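3-carboxy-cis,cis-muconate cycloisomerase (Acinetobacter calcoaceticus, PDB 1Q5N) is a homotetrameric, largely helical enzyme of the superfamily that also includes adenylosuccinate lyase. Local coordinates at residues 191-196 / 228-233. Residues are numbered along the deposited sequence; the frame is centred on the assembly and turned at random.
Sequences VLVAQL and CTWHGE
The side-chain amide of Gln195 binds both backbone polar groups of Trp230 while lying over one face of that residue's own indole. This joins two loops of the helical lyase fold, one leaving helix 166-191 and the other leading into helix 235-261. Gln195 OE1 accepts from Trp230 N at 3.0 Å, a nearly straight bond (164° at the hydrogen) that lies in the carbonyl plane and uses a lone pair, whereas NE2 gives a weak bond to Trp230 O. Gln195 NE2 also sits over the centre of the Trp230 indole, 3.3 Å above its plane, with the amide plane turned 36° from the ring. CG of Gln195 runs anti to the backbone N and the chain bends at chi2 (81°), which brings the amide back over the tryptophan. A further bond from Gln195 NE2 to Asp115 OD2 probably limits rotation of the amide. On its other flank the Gln195 chain meets the imidazole of His231, CD lying 3.4 Å from CD2, and His231 NE2 is itself hydrogen-bonded to Asp112. The methyl CG2 of Thr229 rests over the centre of the imidazole. Around the indole, Val193 CG2 approaches Trp230 CZ2 at 3.8 Å, and Arg236 of the following helix adds a cation-pi contact. In the ring plane, at the indole edge, Trp230 NE1 makes a weak hydrogen bond of 3.3 Å to Ala194 O.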
ATOM      1  N   VAL A 191      -7.885 -12.923  20.167  1.00 33.52           N
ATOM      2  CA  VAL A 191      -7.123 -11.712  20.100  1.00 34.38           C
ATOM      3  C   VAL A 191      -6.884 -10.901  21.404  1.00 34.89           C
ATOM      4  O   VAL A 191      -5.820 -10.277  21.599  1.00 33.36           O
ATOM      5  CB  VAL A 191      -7.860 -10.905  18.991  1.00 36.46           C
ATOM      6  CG1 VAL A 191      -8.075  -9.524  19.387  1.00 37.69           C
ATOM      7  CG2 VAL A 191      -7.185 -11.103  17.677  1.00 35.75           C
ATOM      8  N   LEU A 192      -7.866 -10.904  22.294  1.00 33.65           N
ATOM      9  CA  LEU A 192      -7.765 -10.135  23.531  1.00 34.46           C
ATOM     10  C   LEU A 192      -7.112 -11.001  24.589  1.00 34.28           C
ATOM     11  O   LEU A 192      -7.787 -11.572  25.443  1.00 35.28           O
ATOM     12  CB  LEU A 192      -9.164  -9.697  23.967  1.00 32.48           C
ATOM     13  CG  LEU A 192      -9.872  -8.824  22.920  1.00 33.40           C
ATOM     14  CD1 LEU A 192     -11.244  -8.407  23.440  1.00 29.98           C
ATOM     15  CD2 LEU A 192      -9.001  -7.592  22.604  1.00 32.84           C
ATOM     16  N   VAL A 193      -5.788 -11.117  24.499  1.00 34.91           N
ATOM     17  CA  VAL A 193      -5.016 -11.935  25.411  1.00 33.69           C
ATOM     18  C   VAL A 193      -3.907 -11.087  25.986  1.00 34.32           C
ATOM     19  O   VAL A 193      -3.520 -10.099  25.385  1.00 34.41           O
ATOM     20  CB  VAL A 193      -4.407 -13.137  24.677  1.00 33.91           C
ATOM     21  CG1 VAL A 193      -5.502 -14.033  24.185  1.00 32.33           C
ATOM     22  CG2 VAL A 193      -3.555 -12.646  23.481  1.00 32.72           C
ATOM     23  N   ALA A 194      -3.390 -11.489  27.148  1.00 34.29           N
ATOM     24  CA  ALA A 194      -2.318 -10.761  27.832  1.00 33.24           C
ATOM     25  C   ALA A 194      -0.940 -11.058  27.224  1.00 32.04           C
ATOM     26  O   ALA A 194      -0.770 -12.039  26.511  1.00 30.82           O
ATOM     27  CB  ALA A 194      -2.303 -11.145  29.322  1.00 32.86           C
ATOM     28  N   GLN A 195       0.033 -10.201  27.494  1.00 30.75           N
ATOM     29  CA  GLN A 195       1.397 -10.477  27.025  1.00 33.07           C
ATOM     30  C   GLN A 195       2.326 -10.445  28.248  1.00 33.30           C
ATOM     31  O   GLN A 195       2.468  -9.394  28.896  1.00 34.66           O
ATOM     32  CB  GLN A 195       1.914  -9.402  26.034  1.00 30.90           C
ATOM     33  CG  GLN A 195       3.310  -9.701  25.484  1.00 28.97           C
ATOM     34  CD  GLN A 195       3.305 -10.711  24.307  1.00 29.89           C
ATOM     35  OE1 GLN A 195       3.314 -11.928  24.500  1.00 31.47           O
ATOM     36  NE2 GLN A 195       3.289 -10.187  23.076  1.00 27.55           N
ATOM     37  N   LEU A 196       2.931 -11.569  28.590  1.00 32.99           N
ATOM     38  CA  LEU A 196       3.906 -11.559  29.700  1.00 33.58           C
ATOM     39  C   LEU A 196       4.900 -12.706  29.452  1.00 32.43           C
ATOM     40  O   LEU A 196       4.598 -13.888  29.670  1.00 32.72           O
ATOM     41  CB  LEU A 196       3.222 -11.723  31.061  1.00 33.92           C
ATOM     42  CG  LEU A 196       4.217 -11.693  32.244  1.00 38.10           C
ATOM     43  CD1 LEU A 196       4.816 -10.305  32.381  1.00 37.64           C
ATOM     44  CD2 LEU A 196       3.507 -12.064  33.557  1.00 36.93           C
ATOM     45  N   CYS A 228       1.943 -19.717  24.285  1.00 36.08           N
ATOM     46  CA  CYS A 228       3.331 -19.270  24.324  1.00 36.75           C
ATOM     47  C   CYS A 228       3.444 -17.740  24.114  1.00 35.86           C
ATOM     48  O   CYS A 228       2.499 -17.094  23.663  1.00 36.03           O
ATOM     49  CB  CYS A 228       4.169 -20.057  23.295  1.00 36.93           C
ATOM     50  SG  CYS A 228       3.490 -19.897  21.666  1.00 42.49           S
ATOM     51  N   THR A 229       4.574 -17.162  24.513  1.00 34.32           N
ATOM     52  CA  THR A 229       4.797 -15.741  24.352  1.00 32.17           C
ATOM     53  C   THR A 229       4.630 -15.322  22.854  1.00 30.39           C
ATOM     54  O   THR A 229       4.976 -16.081  21.952  1.00 26.72           O
ATOM     55  CB  THR A 229       6.205 -15.401  24.834  1.00 33.24           C
ATOM     56  OG1 THR A 229       6.337 -15.854  26.188  1.00 36.61           O
ATOM     57  CG2 THR A 229       6.463 -13.864  24.768  1.00 30.43           C
ATOM     58  N   TRP A 230       4.067 -14.143  22.589  1.00 29.63           N
ATOM     59  CA  TRP A 230       3.931 -13.734  21.173  1.00 30.46           C
ATOM     60  C   TRP A 230       4.529 -12.343  20.875  1.00 30.22           C
ATOM     61  O   TRP A 230       3.923 -11.514  20.221  1.00 31.29           O
ATOM     62  CB  TRP A 230       2.476 -13.828  20.690  1.00 27.87           C
ATOM     63  CG  TRP A 230       1.526 -13.167  21.599  1.00 31.00           C
ATOM     64  CD1 TRP A 230       1.151 -13.606  22.847  1.00 31.27           C
ATOM     65  CD2 TRP A 230       0.912 -11.889  21.424  1.00 29.30           C
ATOM     66  NE1 TRP A 230       0.356 -12.673  23.459  1.00 30.83           N
ATOM     67  CE2 TRP A 230       0.189 -11.606  22.618  1.00 32.16           C
ATOM     68  CE3 TRP A 230       0.904 -10.954  20.383  1.00 28.31           C
ATOM     69  CZ2 TRP A 230      -0.536 -10.413  22.808  1.00 31.06           C
ATOM     70  CZ3 TRP A 230       0.193  -9.770  20.552  1.00 31.07           C
ATOM     71  CH2 TRP A 230      -0.527  -9.507  21.769  1.00 33.93           C
ATOM     72  N   HIS A 231       5.733 -12.111  21.384  1.00 29.86           N
ATOM     73  CA  HIS A 231       6.466 -10.883  21.132  1.00 28.95           C
ATOM     74  C   HIS A 231       6.759 -10.760  19.636  1.00 28.01           C
ATOM     75  O   HIS A 231       6.689  -9.681  19.061  1.00 27.35           O
ATOM     76  CB  HIS A 231       7.784 -10.925  21.901  1.00 27.46           C
ATOM     77  CG  HIS A 231       7.624 -10.683  23.375  1.00 30.43           C
ATOM     78  ND1 HIS A 231       8.529 -11.131  24.314  1.00 30.63           N
ATOM     79  CD2 HIS A 231       6.641 -10.059  24.071  1.00 31.04           C
ATOM     80  CE1 HIS A 231       8.107 -10.805  25.520  1.00 32.02           C
ATOM     81  NE2 HIS A 231       6.962 -10.153  25.401  1.00 32.58           N
ATOM     82  N   GLY A 232       7.081 -11.880  19.009  1.00 28.16           N
ATOM     83  CA  GLY A 232       7.422 -11.869  17.598  1.00 29.22           C
ATOM     84  C   GLY A 232       6.360 -12.329  16.628  1.00 29.91           C
ATOM     85  O   GLY A 232       6.531 -12.085  15.447  1.00 29.70           O
ATOM     86  N   GLU A 233       5.277 -12.969  17.103  1.00 29.14           N
ATOM     87  CA  GLU A 233       4.217 -13.484  16.221  1.00 28.24           C
ATOM     88  C   GLU A 233       3.059 -12.474  16.342  1.00 28.68           C
ATOM     89  O   GLU A 233       2.395 -12.368  17.387  1.00 29.20           O
ATOM     90  CB  GLU A 233       3.823 -14.907  16.673  1.00 27.13           C
ATOM     91  CG  GLU A 233       4.947 -15.986  16.460  1.00 28.14           C
ATOM     92  CD  GLU A 233       6.231 -15.690  17.280  1.00 31.70           C
ATOM     93  OE1 GLU A 233       6.128 -15.495  18.517  1.00 31.83           O
ATOM     94  OE2 GLU A 233       7.343 -15.631  16.687  1.00 29.22           O
TER
HETATM   95  O   HOH W   1       4.364 -15.980  28.305  1.00 35.19           O